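Local coordinates for protein phospholipase C beta (Meleagris gallopavo, PDB 1JAD) that forms an elongated, all-helical coiled-coil module, the C-terminal region of a beta-class phospholipase C, and packs against a second copy of itself, at residues 58-63 and 239-244; 96-101 and 220-225; 123-128 and 195-200; 149-154 and 166-171. All blocks are in the same frame, centred on the assembly; numbering follows the deposited sequence.

Contact 1 (58-63 and 239-244); sequences KYSVLF and KNYMKE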
# COMPACT_ATOMS: atom_id res chain seq x y z
N LYS A 58 -21.09 24.90 39.84
CA LYS A 58 -20.80 24.17 41.07
C LYS A 58 -20.21 25.10 42.13
O LYS A 58 -20.54 24.99 43.31
CB LYS A 58 -19.83 23.03 40.77
CG LYS A 58 -19.35 22.26 41.99
CD LYS A 58 -18.25 21.29 41.60
CE LYS A 58 -17.62 20.64 42.82
NZ LYS A 58 -16.44 19.78 42.47
N TYR A 59 -19.33 26.01 41.71
CA TYR A 59 -18.73 26.94 42.65
C TYR A 59 -19.60 28.15 42.94
O TYR A 59 -19.18 29.06 43.66
CB TYR A 59 -17.36 27.40 42.16
CG TYR A 59 -16.28 26.40 42.47
CD1 TYR A 59 -16.28 25.14 41.86
CD2 TYR A 59 -15.31 26.67 43.43
CE1 TYR A 59 -15.33 24.17 42.21
CE2 TYR A 59 -14.36 25.72 43.79
CZ TYR A 59 -14.38 24.47 43.18
OH TYR A 59 -13.46 23.51 43.56
N SER A 60 -20.81 28.15 42.39
CA SER A 60 -21.75 29.24 42.64
C SER A 60 -22.35 28.84 43.98
O SER A 60 -22.44 29.65 44.91
CB SER A 60 -22.86 29.24 41.58
OG SER A 60 -22.34 29.11 40.28
N VAL A 61 -22.77 27.58 44.05
CA VAL A 61 -23.36 27.00 45.24
C VAL A 61 -22.36 27.02 46.39
O VAL A 61 -22.63 27.58 47.46
CB VAL A 61 -23.80 25.54 44.97
CG1 VAL A 61 -24.44 24.94 46.21
CG2 VAL A 61 -24.77 25.50 43.82
N LEU A 62 -21.19 26.43 46.17
CA LEU A 62 -20.15 26.36 47.19
C LEU A 62 -19.80 27.73 47.77
O LEU A 62 -19.73 27.90 48.99
CB LEU A 62 -18.90 25.70 46.61
CG LEU A 62 -19.11 24.28 46.08
CD1 LEU A 62 -17.80 23.70 45.56
CD2 LEU A 62 -19.66 23.41 47.19
N PHE A 63 -19.58 28.70 46.89
CA PHE A 63 -19.23 30.06 47.31
C PHE A 63 -20.30 30.76 48.14
O PHE A 63 -20.02 31.23 49.24
CB PHE A 63 -18.90 30.92 46.09
CG PHE A 63 -17.46 30.82 45.64
CD1 PHE A 63 -17.08 31.29 44.39
CD2 PHE A 63 -16.49 30.29 46.47
CE1 PHE A 63 -15.75 31.24 43.98
CE2 PHE A 63 -15.15 30.23 46.07
CZ PHE A 63 -14.78 30.71 44.82
N LYS A 239 -10.75 35.61 38.21
CA LYS A 239 -10.78 36.98 38.72
C LYS A 239 -12.09 37.63 38.26
O LYS A 239 -12.82 38.20 39.07
CB LYS A 239 -9.58 37.76 38.18
CG LYS A 239 -9.43 39.16 38.72
CD LYS A 239 -8.24 39.87 38.08
CE LYS A 239 -6.95 39.06 38.22
NZ LYS A 239 -6.61 38.79 39.64
N ASN A 240 -12.37 37.55 36.97
CA ASN A 240 -13.59 38.10 36.40
C ASN A 240 -14.78 37.42 37.08
O ASN A 240 -15.81 38.05 37.32
CB ASN A 240 -13.67 37.82 34.89
CG ASN A 240 -12.73 38.69 34.08
OD1 ASN A 240 -11.52 38.73 34.33
ND2 ASN A 240 -13.27 39.38 33.09
N TYR A 241 -14.61 36.14 37.37
CA TYR A 241 -15.65 35.33 38.01
C TYR A 241 -15.92 35.76 39.45
O TYR A 241 -17.08 35.77 39.89
CB TYR A 241 -15.23 33.85 37.97
CG TYR A 241 -16.26 32.89 38.50
CD1 TYR A 241 -17.49 32.74 37.87
CD2 TYR A 241 -15.99 32.11 39.63
CE1 TYR A 241 -18.44 31.84 38.35
CE2 TYR A 241 -16.93 31.21 40.12
CZ TYR A 241 -18.15 31.08 39.47
OH TYR A 241 -19.08 30.18 39.95
N MSE A 242 -14.87 36.13 40.18
CA MSE A 242 -15.01 36.57 41.56
C MSE A 242 -15.64 37.96 41.67
O MSE A 242 -15.75 38.52 42.76
CB MSE A 242 -13.65 36.57 42.27
CG MSE A 242 -13.01 35.19 42.41
SE MSE A 242 -14.04 33.98 43.31
CE MSE A 242 -14.14 34.72 44.96
N LYS A 243 -16.05 38.51 40.54
CA LYS A 243 -16.69 39.82 40.52
C LYS A 243 -18.15 39.61 40.12
O LYS A 243 -18.98 40.51 40.24
CB LYS A 243 -16.00 40.73 39.51
CG LYS A 243 -14.54 41.00 39.84
CD LYS A 243 -13.90 41.94 38.84
CE LYS A 243 -12.45 42.23 39.19
NZ LYS A 243 -11.81 43.16 38.22
N GLU A 244 -18.45 38.41 39.66
CA GLU A 244 -19.80 38.04 39.23
C GLU A 244 -20.48 37.33 40.39
O GLU A 244 -21.70 37.17 40.40
CB GLU A 244 -19.72 37.10 38.02
CG GLU A 244 -18.92 37.65 36.85
CD GLU A 244 -18.72 36.63 35.74
OE1 GLU A 244 -19.72 36.17 35.15
OE2 GLU A 244 -17.55 36.29 35.44

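Contact 2 (96-101 and 220-225); sequences DGIRRR and VAEYEE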
# COMPACT_ATOMS: atom_id res chain seq x y z
N ASP A 96 -5.49 18.02 25.74
CA ASP A 96 -4.90 16.71 25.45
C ASP A 96 -5.87 15.95 24.56
O ASP A 96 -5.46 15.26 23.62
CB ASP A 96 -4.64 15.93 26.74
CG ASP A 96 -4.22 14.49 26.47
OD1 ASP A 96 -5.02 13.72 25.89
OD2 ASP A 96 -3.09 14.11 26.87
N GLY A 97 -7.15 16.09 24.87
CA GLY A 97 -8.19 15.42 24.11
C GLY A 97 -8.25 15.92 22.67
O GLY A 97 -8.45 15.13 21.75
N ILE A 98 -8.10 17.23 22.48
CA ILE A 98 -8.12 17.81 21.15
C ILE A 98 -6.91 17.24 20.41
O ILE A 98 -7.00 16.87 19.23
CB ILE A 98 -8.01 19.35 21.19
CG1 ILE A 98 -9.19 19.94 21.98
CG2 ILE A 98 -7.98 19.92 19.78
CD1 ILE A 98 -10.56 19.64 21.36
N ARG A 99 -5.79 17.16 21.11
CA ARG A 99 -4.56 16.63 20.52
C ARG A 99 -4.81 15.21 20.02
O ARG A 99 -4.59 14.90 18.85
CB ARG A 99 -3.43 16.62 21.56
CG ARG A 99 -2.11 16.09 21.05
CD ARG A 99 -1.08 16.00 22.16
NE ARG A 99 -1.46 15.08 23.22
CZ ARG A 99 -1.60 13.76 23.08
NH1 ARG A 99 -1.37 13.19 21.91
NH2 ARG A 99 -1.95 13.01 24.12
N ARG A 100 -5.30 14.35 20.90
CA ARG A 100 -5.57 12.96 20.55
C ARG A 100 -6.58 12.81 19.42
O ARG A 100 -6.46 11.93 18.58
CB ARG A 100 -6.05 12.18 21.77
CG ARG A 100 -5.01 12.07 22.89
CD ARG A 100 -5.55 11.21 24.01
NE ARG A 100 -6.85 11.70 24.45
CZ ARG A 100 -7.88 10.92 24.76
NH1 ARG A 100 -7.74 9.60 24.68
NH2 ARG A 100 -9.05 11.45 25.11
N ARG A 101 -7.59 13.68 19.38
CA ARG A 101 -8.57 13.59 18.31
C ARG A 101 -7.94 14.06 17.01
O ARG A 101 -8.11 13.42 15.97
CB ARG A 101 -9.82 14.43 18.63
CG ARG A 101 -10.91 14.37 17.55
CD ARG A 101 -11.27 12.92 17.21
NE ARG A 101 -11.82 12.20 18.36
CZ ARG A 101 -13.11 12.18 18.69
NH1 ARG A 101 -14.00 12.84 17.94
NH2 ARG A 101 -13.51 11.52 19.77
N VAL A 220 0.28 18.53 18.06
CA VAL A 220 1.07 18.55 19.29
C VAL A 220 1.54 19.96 19.62
O VAL A 220 1.66 20.32 20.78
CB VAL A 220 2.32 17.65 19.20
CG1 VAL A 220 3.08 17.70 20.52
CG2 VAL A 220 1.92 16.22 18.85
N ALA A 221 1.83 20.74 18.58
CA ALA A 221 2.31 22.11 18.74
C ALA A 221 1.25 22.95 19.44
O ALA A 221 1.54 23.73 20.34
CB ALA A 221 2.64 22.71 17.38
N GLU A 222 0.01 22.77 19.02
CA GLU A 222 -1.10 23.48 19.61
C GLU A 222 -1.20 23.10 21.09
O GLU A 222 -1.20 23.96 21.96
CB GLU A 222 -2.38 23.12 18.86
CG GLU A 222 -3.64 23.63 19.47
CD GLU A 222 -4.85 23.18 18.70
OE1 GLU A 222 -4.98 21.96 18.49
OE2 GLU A 222 -5.66 24.05 18.30
N TYR A 223 -1.28 21.80 21.35
CA TYR A 223 -1.37 21.32 22.72
C TYR A 223 -0.34 22.01 23.61
O TYR A 223 -0.69 22.61 24.63
CB TYR A 223 -1.16 19.80 22.77
CG TYR A 223 -1.04 19.27 24.18
CD1 TYR A 223 -2.13 19.25 25.04
CD2 TYR A 223 0.20 18.84 24.66
CE1 TYR A 223 -2.00 18.82 26.36
CE2 TYR A 223 0.35 18.40 25.97
CZ TYR A 223 -0.75 18.40 26.82
OH TYR A 223 -0.58 17.98 28.12
N GLU A 224 0.92 21.93 23.21
CA GLU A 224 1.99 22.56 23.98
C GLU A 224 1.65 24.03 24.26
O GLU A 224 1.64 24.48 25.41
CB GLU A 224 3.31 22.48 23.22
CG GLU A 224 3.80 21.06 22.98
CD GLU A 224 5.01 21.03 22.05
OE1 GLU A 224 6.07 21.56 22.42
OE2 GLU A 224 4.89 20.47 20.94
N GLU A 225 1.36 24.77 23.19
CA GLU A 225 1.03 26.18 23.31
C GLU A 225 -0.05 26.37 24.38
O GLU A 225 0.20 26.97 25.42
CB GLU A 225 0.54 26.72 21.97
CG GLU A 225 0.66 28.22 21.80
CD GLU A 225 -0.16 29.03 22.79
OE1 GLU A 225 0.07 28.91 24.01
OE2 GLU A 225 -1.04 29.81 22.34

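Contact 3 (123-128 and 195-200); sequences AELKAL and QKLEEK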
# COMPACT_ATOMS: atom_id res chain seq x y z
N ALA A 123 -5.62 0.03 -10.84
CA ALA A 123 -6.17 0.19 -12.18
C ALA A 123 -5.08 0.59 -13.17
O ALA A 123 -5.10 0.18 -14.32
CB ALA A 123 -7.26 1.23 -12.17
N GLU A 124 -4.12 1.38 -12.71
CA GLU A 124 -3.02 1.82 -13.57
C GLU A 124 -2.21 0.59 -13.93
O GLU A 124 -2.02 0.30 -15.11
CB GLU A 124 -2.16 2.84 -12.84
CG GLU A 124 -2.99 3.97 -12.29
CD GLU A 124 -2.25 4.80 -11.27
OE1 GLU A 124 -1.36 4.25 -10.58
OE2 GLU A 124 -2.59 6.00 -11.14
N LEU A 125 -1.75 -0.14 -12.92
CA LEU A 125 -0.95 -1.34 -13.15
C LEU A 125 -1.70 -2.29 -14.04
O LEU A 125 -1.10 -3.00 -14.85
CB LEU A 125 -0.64 -2.05 -11.83
CG LEU A 125 0.27 -1.38 -10.80
CD1 LEU A 125 0.34 -2.28 -9.57
CD2 LEU A 125 1.66 -1.16 -11.38
N LYS A 126 -3.02 -2.31 -13.92
CA LYS A 126 -3.81 -3.22 -14.73
C LYS A 126 -3.84 -2.72 -16.16
O LYS A 126 -3.73 -3.50 -17.11
CB LYS A 126 -5.22 -3.32 -14.15
CG LYS A 126 -6.08 -4.37 -14.82
CD LYS A 126 -7.42 -4.49 -14.09
CE LYS A 126 -8.31 -5.53 -14.76
NZ LYS A 126 -8.63 -5.12 -16.15
N ALA A 127 -3.97 -1.41 -16.33
CA ALA A 127 -4.01 -0.84 -17.67
C ALA A 127 -2.69 -1.06 -18.41
O ALA A 127 -2.68 -1.37 -19.60
CB ALA A 127 -4.35 0.65 -17.61
N LEU A 128 -1.57 -0.92 -17.71
CA LEU A 128 -0.26 -1.11 -18.33
C LEU A 128 -0.13 -2.55 -18.81
O LEU A 128 0.21 -2.80 -19.97
CB LEU A 128 0.84 -0.78 -17.32
CG LEU A 128 2.30 -1.03 -17.70
CD1 LEU A 128 2.69 -0.21 -18.95
CD2 LEU A 128 3.18 -0.66 -16.52
N GLN A 195 8.17 -0.60 -13.40
CA GLN A 195 9.09 -0.20 -12.35
C GLN A 195 8.96 1.29 -12.04
O GLN A 195 8.89 1.69 -10.87
CB GLN A 195 10.51 -0.56 -12.79
CG GLN A 195 11.64 0.07 -12.00
CD GLN A 195 11.88 1.52 -12.40
OE1 GLN A 195 12.25 1.81 -13.55
NE2 GLN A 195 11.65 2.44 -11.46
N LYS A 196 8.93 2.11 -13.07
CA LYS A 196 8.83 3.56 -12.89
C LYS A 196 7.47 3.89 -12.27
O LYS A 196 7.36 4.74 -11.38
CB LYS A 196 8.96 4.25 -14.26
CG LYS A 196 9.60 5.64 -14.24
CD LYS A 196 8.89 6.65 -13.35
CE LYS A 196 9.65 7.99 -13.34
NZ LYS A 196 11.08 7.86 -12.88
N LEU A 197 6.44 3.20 -12.74
CA LEU A 197 5.08 3.40 -12.25
C LEU A 197 4.96 3.09 -10.76
O LEU A 197 4.41 3.88 -9.98
CB LEU A 197 4.12 2.51 -13.05
CG LEU A 197 2.61 2.66 -12.81
CD1 LEU A 197 1.83 1.89 -13.86
CD2 LEU A 197 2.29 2.15 -11.44
N GLU A 198 5.48 1.94 -10.35
CA GLU A 198 5.41 1.56 -8.95
C GLU A 198 6.21 2.55 -8.13
O GLU A 198 5.93 2.82 -6.97
CB GLU A 198 5.96 0.15 -8.75
CG GLU A 198 5.34 -0.86 -9.69
CD GLU A 198 5.78 -2.27 -9.41
OE1 GLU A 198 7.01 -2.50 -9.30
OE2 GLU A 198 4.90 -3.16 -9.31
N GLU A 199 7.21 3.13 -8.78
CA GLU A 199 8.07 4.10 -8.12
C GLU A 199 7.30 5.37 -7.76
O GLU A 199 7.45 5.90 -6.66
CB GLU A 199 9.23 4.42 -9.05
CG GLU A 199 10.37 5.16 -8.40
CD GLU A 199 11.49 5.41 -9.38
OE1 GLU A 199 11.31 6.25 -10.30
OE2 GLU A 199 12.54 4.75 -9.25
N LYS A 200 6.48 5.86 -8.67
CA LYS A 200 5.70 7.06 -8.41
C LYS A 200 4.74 6.79 -7.26
O LYS A 200 4.68 7.54 -6.29
CB LYS A 200 4.91 7.47 -9.65
CG LYS A 200 5.76 8.10 -10.75
CD LYS A 200 4.92 8.43 -11.95
CE LYS A 200 5.73 9.18 -12.99
NZ LYS A 200 6.17 10.50 -12.44

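Contact 4 (149-154 and 166-171); sequences DRIQVM and RLKKEI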
# COMPACT_ATOMS: atom_id res chain seq x y z
N ASP A 149 2.48 -13.52 -46.40
CA ASP A 149 2.75 -12.71 -47.59
C ASP A 149 4.14 -12.98 -48.18
O ASP A 149 4.28 -13.09 -49.40
CB ASP A 149 2.58 -11.23 -47.25
CG ASP A 149 2.61 -10.34 -48.49
OD1 ASP A 149 3.72 -10.04 -48.99
OD2 ASP A 149 1.52 -9.96 -48.97
N ARG A 150 5.16 -13.09 -47.33
CA ARG A 150 6.49 -13.37 -47.84
C ARG A 150 6.49 -14.70 -48.57
O ARG A 150 7.11 -14.83 -49.62
CB ARG A 150 7.50 -13.40 -46.69
CG ARG A 150 7.79 -12.04 -46.09
CD ARG A 150 8.46 -12.21 -44.74
NE ARG A 150 8.68 -10.96 -44.03
CZ ARG A 150 8.98 -10.89 -42.73
NH1 ARG A 150 9.09 -12.01 -42.02
NH2 ARG A 150 9.16 -9.72 -42.14
N ILE A 151 5.78 -15.69 -48.03
CA ILE A 151 5.70 -16.99 -48.68
C ILE A 151 5.00 -16.84 -50.02
O ILE A 151 5.53 -17.26 -51.05
CB ILE A 151 4.89 -18.01 -47.85
CG1 ILE A 151 5.64 -18.36 -46.56
CG2 ILE A 151 4.61 -19.24 -48.68
CD1 ILE A 151 6.96 -19.01 -46.77
N GLN A 152 3.82 -16.22 -50.01
CA GLN A 152 3.04 -16.01 -51.23
C GLN A 152 3.92 -15.40 -52.33
O GLN A 152 4.14 -16.02 -53.37
CB GLN A 152 1.84 -15.10 -50.94
CG GLN A 152 0.84 -14.97 -52.08
CD GLN A 152 -0.44 -14.23 -51.68
OE1 GLN A 152 -0.39 -13.09 -51.20
NE2 GLN A 152 -1.59 -14.88 -51.88
N VAL A 153 4.44 -14.20 -52.10
CA VAL A 153 5.31 -13.54 -53.06
C VAL A 153 6.45 -14.46 -53.52
O VAL A 153 6.82 -14.47 -54.70
CB VAL A 153 5.94 -12.26 -52.46
CG1 VAL A 153 7.06 -11.74 -53.35
CG2 VAL A 153 4.88 -11.18 -52.33
N MSE A 154 6.99 -15.25 -52.60
CA MSE A 154 8.08 -16.15 -52.92
C MSE A 154 7.68 -17.24 -53.92
O MSE A 154 8.27 -17.34 -55.01
CB MSE A 154 8.65 -16.76 -51.62
CG MSE A 154 9.91 -17.62 -51.80
SE MSE A 154 9.62 -19.33 -52.36
CE MSE A 154 9.10 -20.09 -50.81
N ARG A 166 13.64 -24.21 -49.14
CA ARG A 166 14.73 -23.53 -48.44
C ARG A 166 14.25 -22.16 -48.02
O ARG A 166 14.44 -21.74 -46.88
CB ARG A 166 15.94 -23.38 -49.35
CG ARG A 166 16.78 -24.64 -49.50
CD ARG A 166 17.78 -24.49 -50.63
NE ARG A 166 17.12 -24.57 -51.94
CZ ARG A 166 17.74 -24.42 -53.10
NH1 ARG A 166 19.04 -24.19 -53.13
NH2 ARG A 166 17.07 -24.54 -54.24
N LEU A 167 13.63 -21.45 -48.97
CA LEU A 167 13.12 -20.12 -48.71
C LEU A 167 11.99 -20.14 -47.65
O LEU A 167 11.89 -19.23 -46.83
CB LEU A 167 12.64 -19.49 -50.02
CG LEU A 167 13.73 -19.31 -51.09
CD1 LEU A 167 13.14 -18.67 -52.35
CD2 LEU A 167 14.86 -18.45 -50.54
N LYS A 168 11.14 -21.17 -47.68
CA LYS A 168 10.09 -21.28 -46.68
C LYS A 168 10.74 -21.43 -45.32
O LYS A 168 10.37 -20.73 -44.37
CB LYS A 168 9.20 -22.51 -46.94
CG LYS A 168 8.08 -22.30 -47.93
CD LYS A 168 7.21 -23.55 -48.02
CE LYS A 168 6.05 -23.35 -48.99
NZ LYS A 168 5.25 -24.58 -49.23
N LYS A 169 11.69 -22.35 -45.21
CA LYS A 169 12.36 -22.55 -43.94
C LYS A 169 12.97 -21.26 -43.41
O LYS A 169 12.89 -20.98 -42.21
CB LYS A 169 13.44 -23.63 -44.05
CG LYS A 169 12.89 -25.05 -44.01
CD LYS A 169 14.00 -26.09 -43.93
CE LYS A 169 13.46 -27.46 -43.53
NZ LYS A 169 12.43 -27.98 -44.47
N GLU A 170 13.57 -20.47 -44.29
CA GLU A 170 14.19 -19.23 -43.85
C GLU A 170 13.13 -18.24 -43.41
O GLU A 170 13.30 -17.57 -42.40
CB GLU A 170 15.05 -18.62 -44.95
CG GLU A 170 16.27 -19.44 -45.31
CD GLU A 170 17.13 -18.75 -46.34
OE1 GLU A 170 18.09 -19.39 -46.83
OE2 GLU A 170 16.86 -17.57 -46.65
N ILE A 171 12.05 -18.14 -44.16
CA ILE A 171 10.97 -17.22 -43.80
C ILE A 171 10.31 -17.70 -42.49
O ILE A 171 10.23 -16.95 -41.51
CB ILE A 171 9.93 -17.13 -44.94
CG1 ILE A 171 10.61 -16.57 -46.19
CG2 ILE A 171 8.77 -16.22 -44.53
CD1 ILE A 171 9.71 -16.55 -47.42

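Contact 1 (58-63 and 239-244)
F63 and the selenomethionine M242 meet at about a right angle, with atom SE of M242 3.3 Å from CE1 of F63. SE lies 4.3 Å from the F63 ring centroid and 55° off the ring normal, an oblique Met-aromatic contact. Bends at chi2 and chi3 of M242 fold the chain back, so that the terminal methyl CE also reaches the same rim of the phenyl ring. Beside this pair, CE2 of Y241 approaches CE1 of F63 at 4.0 Å. The tyrosine spans the gap between the helices: with CG anti to its backbone N (chi1 -176°), its OH lies 3.7 Å from the backbone C of Y59 and 3.9 Å from CB of Y59, and it makes a weak hydrogen bond with L56 O. The hydroxyl of S60 is held by its own helix, through Q57 O and L56 O. Behind the phenyl ring, CD2 of Y59 lies over one face, toward the rim, and Y59 OH is in turn hydrogen-bonded to E86. The segments 58-63 and 239-244 cross at -54°, and helix 75-155 packs against both, L79 touching F63 and L83 touching Y59 and Y241.

Contact 2 (96-101 and 220-225)
Atom OD2 of D96, a residue whose backbone N and CB lie against the ring of Y223, is gripped by two cations: R99 of the same helical turn and K140 of the second subunit. This is the interior of an antiparallel helical coiled coil, the two short segments running at 177° with their axes 9.0 Å apart. NH2 of R99 reaches D96 OD2 at 3.2 Å; OD2 lies in the guanidinium plane, whereas the nitrogen comes from above the carboxylate plane. The other oxygen, D96 OD1, takes NE of R100 at 3.1 Å, so one carboxylate ties three residues into a salt-bridge network. R99 is shared further: NH1 pairs with E103 and NH2 also with E133 of the second subunit, an arrangement that would probably restrict rotation of its guanidinium.

Across the contact the work is mostly apolar. CD of R99 rests 3.8 Å from CG of Y223, and the bend at chi3 (63°) turns the chain there toward D96. CE1 of Y223 meets the backbone N of D96 at 3.6 Å. Nearby, OE1 of E222, which is salt-bridged to K102, brushes CG2 of I98 at 3.9 Å. The guanidinium stands nearly upright to the tyrosine ring, 81° between the planes, and the long separation allows at most a weak cation-pi attraction. NE of R99, 4.3 Å above one face of the Y223 ring and offset toward its rim, is buried without a polar partner in the model.

Contact 3 (123-128 and 195-200)
L197 is where 195-200 first presses on the opposite helix, and both of its methyls are used. CB points toward 123-128, and CG anti to the backbone N (chi1 -174°) carries the two methyls to the partner. CD2 of L197 meets CD2 of L125 at 3.4 Å, a tight methyl-to-methyl contact, and the same L125 methyl also lies 3.9 Å from CD1 of L197, so it leans on both branches. CD1 of L197 turns the other way along the partner helix to CD2 of L128, 3.9 Å off, where the two leucines slide past each other in opposite directions. It also comes within 4.2 Å of CB of E124, whose carboxylate is held by T18.

The next residue, E198, lends only its aliphatic part: CG lies 4.1 Å from CD2 of L125. E198 also packs on Q209 of the second subunit. One step further, E199 belongs to the outer surface, its OE1 taking NZ of K196 at 3.0 Å in a salt bridge within the turn.

The leucine cluster sits between helices 75-155 and 161-245, whose segments here run antiparallel at 172°. The N-terminal chain closes one side, P16 packing on L197 while L13 and P14 pack on L128; Y193 and Q194 of helix 161-245 extend the cover over L128.

Contact 4 (149-154 and 166-171)
Two torsion patterns bring the key side chains together: M154 has CG anti to its N (chi1 -174°) and then bends at chi2 (-81°) and chi3, while I151 swings CG1 opposite its carbonyl carbon and turns CD1 toward the partner. The selenomethionine chain consequently wraps round the base of L167. CG of M154 touches CD1 of L167 at 3.4 Å, SE lies 3.6 Å from the same methyl, and the terminal CE reaches CB of L167 and, at 3.8 Å, CG of K168, whose side chain it crosses at about a right angle.

One turn back along 149-154, the single methyl CD1 of I151 fits between two neighbours. It lies 3.7 Å from CG of K168 and equally 3.7 Å from CD1 of I171, so the stem of the lysine serves as apolar surface. The extended lysine chain then carries its ammonium outward, where E81 of the second subunit offers a long, weak ion pair.

I171 closes the other flank. Its CG2 meets CB of R150 at 3.8 Å and approaches CD of the same arginine, whose aliphatic chain lies obliquely across the isoleucine. All these contacts are dispersive, and most of the residues concerned are only partly buried. S157, bonded to M154 O, and T158, against L167, belong to the nearby connection.

The segments' axes pass 10.1 Å apart at 163°, the geometry of an antiparallel coiled-coil hairpin close to its turn, where helix 75-155 reverses into helix 161-245.

In the fold
The four contacts mark out one long bundle, each using helix 161-245. Contacts 2, 3 and 4 pair it with helix 75-155, whereas contact 1 joins it to helix 28-64. Along the chain they are nested: contact 4 lies inside the loop closed by contact 3, that inside contact 2, and all inside contact 1. Successive centres are about 29, 39 and 41 Å apart, and contacts 1 and 4 lie about 106 Å apart on opposite sides of the chain's centre. None touches another. These contacts sample the packing along the length of the bundle, from the hairpin turn near contact 4 to the end where helix 28-64 joins, with the second subunit bearing chiefly on contact 2.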